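Local structure of 1H-3-hydroxy-4-oxoquinoline 2,4-dioxygenase (Pseudomonas putida, 3IBT) at residues 104-109 against 196-201; 121-126 against 222-227. The protein catalyses the cofactor-independent, ring-cleaving dioxygenation of 3-hydroxy-1H-quinolin-4-one to N-formylanthranilate and carbon monoxide, a step in oxoquinoline degradation. All coordinates share one frame; numbering follows the deposited sequence.

Interaction 1 of 2, residues 104-109 against 196-201; sequences VCEQLG and LDRMDS. Unlike the reference sequence in segment 196-201: Asp200 (reference Glu).
Glu106 sets a single carboxylate oxygen, OE1, against the far end of the Arg198 guanidinium, between its two terminal nitrogens. Arg198 NH1 reaches Glu106 OE1 at 2.6 Å, and Arg198 NH2 bonds to Glu106 OE1 at 2.7 Å. This is therefore an end-on salt bridge with both donors sharing one acceptor, rather than the paired form in which each nitrogen has its own oxygen. Both hydrogen bonds are bent, near 140° at the hydrogen, as expected when two N-H groups converge on one point.

The oxygen lies nearly in the guanidinium plane, but the carboxylate is turned 74° against that plane. Arg198 NH1 meets OE1 almost along the C-O bond, whereas, with the planes so turned, NH2 comes from above the carboxylate. The second oxygen, Glu106 OE2, stays 4.2 Å from Arg198 NH2. An extended glutamate, its CB directed at the other helix, and a long arginine suit this place because the backbones stand well apart; the CA atoms nearest each other, those of Glu106 and Met199, are separated by 9.5 Å. Arg198 bends at chi2 (49°) on its way across, and its charge also makes a cation-pi contact with Trp192 and a long, weak ion pair with Asp103.

At its root, Arg198 O accepts both the backbone N and the OG of Ser201, the latter at 2.8 Å.

The bridge joins the C-terminal end of helix 97-107 to the short helix 195-200. Beneath it, Cys105 packs on Thr116 and Met199 on Ile118, so both helices rest against strand 115-119 of the central alpha/beta-hydrolase sheet, while helix 70-83 flanks the first of them through Val104 and Gln107.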
loop_
_atom_site.group_PDB
_atom_site.type_symbol
_atom_site.label_atom_id
_atom_site.label_comp_id
_atom_site.label_asym_id
_atom_site.label_seq_id
_atom_site.Cartn_x
_atom_site.Cartn_y
_atom_site.Cartn_z
ATOM N N VAL A 104 -5.778 6.469 8.604
ATOM C CA VAL A 104 -6.796 5.780 9.362
ATOM C C VAL A 104 -6.285 5.598 10.774
ATOM O O VAL A 104 -7.032 5.800 11.720
ATOM C CB VAL A 104 -7.203 4.480 8.693
ATOM C CG1 VAL A 104 -8.015 3.641 9.626
ATOM C CG2 VAL A 104 -7.973 4.784 7.435
ATOM N N CYS A 105 -5.003 5.283 10.916
ATOM C CA CYS A 105 -4.412 5.207 12.247
ATOM C C CYS A 105 -4.580 6.520 12.969
ATOM O O CYS A 105 -4.650 6.549 14.195
ATOM C CB CYS A 105 -2.939 4.863 12.181
ATOM S SG CYS A 105 -2.593 3.115 11.888
ATOM N N GLU A 106 -4.645 7.605 12.197
ATOM C CA GLU A 106 -4.798 8.943 12.761
ATOM C C GLU A 106 -6.263 9.304 12.976
ATOM O O GLU A 106 -6.574 10.037 13.919
ATOM C CB GLU A 106 -4.125 10.008 11.884
ATOM C CG GLU A 106 -3.870 11.372 12.593
ATOM C CD GLU A 106 -3.615 12.548 11.624
ATOM O OE1 GLU A 106 -3.262 12.292 10.452
ATOM O OE2 GLU A 106 -3.753 13.734 12.029
ATOM N N GLN A 107 -7.152 8.804 12.108
ATOM C CA GLN A 107 -8.583 9.141 12.186
ATOM C C GLN A 107 -9.238 8.408 13.335
ATOM O O GLN A 107 -9.846 9.031 14.189
ATOM C CB GLN A 107 -9.318 8.905 10.857
ATOM C CG GLN A 107 -9.183 10.074 9.823
ATOM C CD GLN A 107 -10.285 10.077 8.734
ATOM O OE1 GLN A 107 -9.991 10.114 7.530
ATOM N NE2 GLN A 107 -11.552 10.029 9.163
ATOM N N LEU A 108 -9.093 7.087 13.352
ATOM C CA LEU A 108 -9.410 6.236 14.516
ATOM C C LEU A 108 -8.348 6.378 15.614
ATOM O O LEU A 108 -7.339 7.072 15.409
ATOM C CB LEU A 108 -9.436 4.789 14.064
ATOM C CG LEU A 108 -10.628 4.187 13.305
ATOM C CD1 LEU A 108 -11.314 5.111 12.283
ATOM C CD2 LEU A 108 -10.130 2.930 12.624
ATOM N N GLY A 109 -8.539 5.720 16.762
ATOM C CA GLY A 109 -7.527 5.792 17.839
ATOM C C GLY A 109 -6.094 5.359 17.441
ATOM O O GLY A 109 -5.870 4.865 16.342
ATOM N N LEU A 196 8.319 9.677 6.531
ATOM C CA LEU A 196 8.876 9.818 7.884
ATOM C C LEU A 196 8.310 10.997 8.700
ATOM O O LEU A 196 8.065 10.853 9.908
ATOM C CB LEU A 196 10.396 9.913 7.847
ATOM C CG LEU A 196 11.041 8.579 7.494
ATOM C CD1 LEU A 196 12.389 8.919 6.833
ATOM C CD2 LEU A 196 11.155 7.642 8.738
ATOM N N ASP A 197 8.131 12.152 8.056
ATOM C CA ASP A 197 7.544 13.315 8.707
ATOM C C ASP A 197 6.087 13.082 8.974
ATOM O O ASP A 197 5.589 13.401 10.043
ATOM C CB ASP A 197 7.675 14.553 7.829
ATOM C CG ASP A 197 9.110 15.025 7.694
ATOM O OD1 ASP A 197 10.024 14.283 8.086
ATOM O OD2 ASP A 197 9.339 16.155 7.207
ATOM N N ARG A 198 5.378 12.553 7.989
ATOM C CA ARG A 198 3.995 12.163 8.224
ATOM C C ARG A 198 3.850 11.439 9.578
ATOM O O ARG A 198 3.114 11.901 10.456
ATOM C CB ARG A 198 3.500 11.293 7.061
ATOM C CG ARG A 198 2.143 10.708 7.222
ATOM C CD ARG A 198 1.193 11.752 7.642
ATOM N NE ARG A 198 -0.204 11.351 7.490
ATOM C CZ ARG A 198 -1.116 11.565 8.429
ATOM N NH1 ARG A 198 -2.382 11.207 8.239
ATOM N NH2 ARG A 198 -0.750 12.141 9.572
HETATM N N MSE A 199 4.605 10.350 9.738
HETATM C CA MSE A 199 4.509 9.437 10.866
HETATM C C MSE A 199 4.936 10.121 12.147
HETATM O O MSE A 199 4.265 10.022 13.190
HETATM C CB MSE A 199 5.344 8.162 10.611
HETATM C CG MSE A 199 4.749 7.220 9.543
HETATM SE SE MSE A 199 5.724 5.511 9.097
HETATM C CE MSE A 199 7.351 6.224 8.179
ATOM N N ASP A 200 6.034 10.850 12.059
ATOM C CA ASP A 200 6.555 11.569 13.188
ATOM C C ASP A 200 5.541 12.623 13.735
ATOM O O ASP A 200 5.667 13.108 14.856
ATOM C CB ASP A 200 7.891 12.189 12.765
ATOM C CG ASP A 200 8.924 12.280 13.924
ATOM O OD1 ASP A 200 8.546 12.020 15.110
ATOM O OD2 ASP A 200 10.121 12.623 13.641
ATOM N N SER A 201 4.498 12.937 12.973
ATOM C CA SER A 201 3.586 13.986 13.376
ATOM C C SER A 201 2.251 13.463 13.840
ATOM O O SER A 201 1.331 14.244 14.093
ATOM C CB SER A 201 3.374 14.978 12.238
ATOM O OG SER A 201 2.455 14.438 11.312
#

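Interaction 2 of 2, residues 121-126 against 222-227; sequences WLLQPH and QLQLEF. Unlike the reference sequence in segment 222-227: Glu226 (reference Asp).
Leu123 and Leu223 lose the most surface here, each to a glutamine of the opposite segment. Leu123 places its CD1 methyl over the side-chain amide of Gln224, within 3.1 Å of NE2 and 3.2 Å of CD, the two side chains crossing at about a right angle. With CG beside the backbone N (chi1 -68°) and an extended chain beyond, Gln224 carries its amide across to the loop, although its CA is 8.7 Å from that of Leu123, the nearest CA pair of the two segments. There its NE2 is hydrogen-bonded to His210 ND1, which gives a buried amide a polar mate. Replacing Gln224 by an alanine would probably leave His210 ND1 without this partner and open a gap beside the Leu123 methyl.

Nearer the surface the pairing is reversed: Gln124 bends at chi2 and brings NE2 to 3.9 Å from Leu223 CD1, a leucine of helix 218-230.

No hydrogen bond joins the two segments, and methyl-on-amide van der Waals contact holds them; the amide of Gln224 spends its N-H on His210. Its side chain is about 8 Å from that of Asp120, the residue that, as in related enzymes, probably raises the basicity of the likely active-site base His244.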
loop_
_atom_site.group_PDB
_atom_site.type_symbol
_atom_site.label_atom_id
_atom_site.label_comp_id
_atom_site.label_asym_id
_atom_site.label_seq_id
_atom_site.Cartn_x
_atom_site.Cartn_y
_atom_site.Cartn_z
ATOM N N TRP A 121 7.128 1.451 1.008
ATOM C CA TRP A 121 6.794 2.860 0.967
ATOM C C TRP A 121 8.106 3.633 1.006
ATOM O O TRP A 121 8.897 3.465 1.960
ATOM C CB TRP A 121 6.122 3.163 2.272
ATOM C CG TRP A 121 5.326 4.387 2.280
ATOM C CD1 TRP A 121 4.924 5.109 1.213
ATOM C CD2 TRP A 121 4.761 5.004 3.426
ATOM N NE1 TRP A 121 4.167 6.147 1.621
ATOM C CE2 TRP A 121 4.029 6.101 2.978
ATOM C CE3 TRP A 121 4.812 4.731 4.801
ATOM C CZ2 TRP A 121 3.327 6.946 3.845
ATOM C CZ3 TRP A 121 4.099 5.565 5.681
ATOM C CH2 TRP A 121 3.361 6.659 5.189
ATOM N N LEU A 122 8.326 4.485 -0.002
ATOM C CA LEU A 122 9.564 5.239 -0.130
ATOM C C LEU A 122 9.628 6.344 0.918
ATOM O O LEU A 122 8.955 7.380 0.819
ATOM C CB LEU A 122 9.695 5.782 -1.555
ATOM C CG LEU A 122 10.891 6.651 -1.937
ATOM C CD1 LEU A 122 12.208 5.876 -2.010
ATOM C CD2 LEU A 122 10.578 7.333 -3.252
ATOM N N LEU A 123 10.444 6.101 1.936
ATOM C CA LEU A 123 10.390 6.927 3.122
ATOM C C LEU A 123 10.903 8.342 2.886
ATOM O O LEU A 123 10.597 9.265 3.671
ATOM C CB LEU A 123 11.140 6.273 4.259
ATOM C CG LEU A 123 10.520 4.958 4.662
ATOM C CD1 LEU A 123 11.426 4.308 5.676
ATOM C CD2 LEU A 123 9.116 5.079 5.217
ATOM N N GLN A 124 11.617 8.548 1.782
ATOM C CA GLN A 124 12.189 9.833 1.544
ATOM C C GLN A 124 12.249 10.084 0.034
ATOM O O GLN A 124 12.816 9.270 -0.700
ATOM C CB GLN A 124 13.559 9.767 2.151
ATOM C CG GLN A 124 14.109 11.089 2.487
ATOM C CD GLN A 124 14.768 11.067 3.849
ATOM O OE1 GLN A 124 14.058 11.057 4.880
ATOM N NE2 GLN A 124 16.126 11.073 3.876
ATOM N N PRO A 125 11.686 11.214 -0.455
ATOM C CA PRO A 125 11.650 11.397 -1.911
ATOM C C PRO A 125 13.032 11.741 -2.400
ATOM O O PRO A 125 13.868 12.089 -1.578
ATOM C CB PRO A 125 10.713 12.609 -2.105
ATOM C CG PRO A 125 10.785 13.373 -0.843
ATOM C CD PRO A 125 11.118 12.382 0.257
ATOM N N HIS A 126 13.284 11.673 -3.705
ATOM C CA HIS A 126 14.601 12.090 -4.258
ATOM C C HIS A 126 14.406 12.609 -5.690
ATOM O O HIS A 126 13.342 12.388 -6.260
ATOM C CB HIS A 126 15.539 10.895 -4.227
ATOM C CG HIS A 126 14.962 9.689 -4.877
ATOM N ND1 HIS A 126 14.743 9.616 -6.236
ATOM C CD2 HIS A 126 14.524 8.519 -4.359
ATOM C CE1 HIS A 126 14.209 8.443 -6.533
ATOM N NE2 HIS A 126 14.065 7.758 -5.410
ATOM N N GLN A 222 20.404 1.841 5.768
ATOM C CA GLN A 222 21.023 2.430 6.939
ATOM C C GLN A 222 20.167 3.553 7.563
ATOM O O GLN A 222 20.096 3.707 8.794
ATOM C CB GLN A 222 22.368 2.983 6.527
ATOM C CG GLN A 222 23.293 3.295 7.646
ATOM C CD GLN A 222 23.367 2.203 8.673
ATOM O OE1 GLN A 222 23.063 2.440 9.828
ATOM N NE2 GLN A 222 23.791 1.005 8.272
ATOM N N LEU A 223 19.540 4.354 6.720
ATOM C CA LEU A 223 18.652 5.400 7.197
ATOM C C LEU A 223 17.552 4.825 8.099
ATOM O O LEU A 223 17.117 5.489 9.028
ATOM C CB LEU A 223 17.991 6.117 6.017
ATOM C CG LEU A 223 16.941 7.169 6.381
ATOM C CD1 LEU A 223 17.604 8.541 6.496
ATOM C CD2 LEU A 223 15.677 7.210 5.449
ATOM N N GLN A 224 17.090 3.607 7.840
ATOM C CA GLN A 224 15.964 3.147 8.638
ATOM C C GLN A 224 16.485 2.592 9.936
ATOM O O GLN A 224 15.923 2.850 11.010
ATOM C CB GLN A 224 15.055 2.154 7.910
ATOM C CG GLN A 224 14.287 2.796 6.754
ATOM C CD GLN A 224 13.378 1.786 6.031
ATOM O OE1 GLN A 224 13.736 1.255 4.987
ATOM N NE2 GLN A 224 12.207 1.499 6.616
ATOM N N LEU A 225 17.565 1.843 9.837
ATOM C CA LEU A 225 18.189 1.286 11.026
ATOM C C LEU A 225 18.407 2.382 12.017
ATOM O O LEU A 225 18.178 2.204 13.219
ATOM C CB LEU A 225 19.486 0.618 10.666
ATOM C CG LEU A 225 19.392 -0.910 10.602
ATOM C CD1 LEU A 225 17.982 -1.469 10.181
ATOM C CD2 LEU A 225 20.478 -1.374 9.653
ATOM N N GLU A 226 18.743 3.548 11.468
ATOM C CA GLU A 226 19.004 4.749 12.260
ATOM C C GLU A 226 17.774 5.476 12.759
ATOM O O GLU A 226 17.744 5.885 13.906
ATOM C CB GLU A 226 19.940 5.703 11.527
ATOM C CG GLU A 226 21.404 5.258 11.563
ATOM C CD GLU A 226 22.221 6.134 10.656
ATOM O OE1 GLU A 226 21.589 6.788 9.792
ATOM O OE2 GLU A 226 23.478 6.218 10.810
ATOM N N PHE A 227 16.748 5.619 11.921
ATOM C CA PHE A 227 15.515 6.183 12.404
ATOM C C PHE A 227 15.003 5.385 13.563
ATOM O O PHE A 227 14.604 5.934 14.600
ATOM C CB PHE A 227 14.470 6.179 11.343
ATOM C CG PHE A 227 13.306 7.030 11.690
ATOM C CD1 PHE A 227 12.048 6.452 11.953
ATOM C CD2 PHE A 227 13.459 8.417 11.803
ATOM C CE1 PHE A 227 10.960 7.261 12.301
ATOM C CE2 PHE A 227 12.370 9.249 12.149
ATOM C CZ PHE A 227 11.130 8.671 12.397
#

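How the interactions relate
Along the chain the segments come in the order 104-109, 121-126, 196-201 and 222-227, so the two contacts cross instead of nesting. Interaction 1 closes a loop of 86 intervening residues, mostly helical, and interaction 2 one of 95; each loop contains one segment of the other. Their centres lie about 17 Å apart, yet they touch directly: Met199 CE packs on Leu123 CD2 at 3.6 Å, and Leu196 fits between Gln124 and Phe227. Helix 195-200 thus stands between the two, linked on one side to helix 97-107 and on the other to helix 218-230 and the loop leaving strand 115-119.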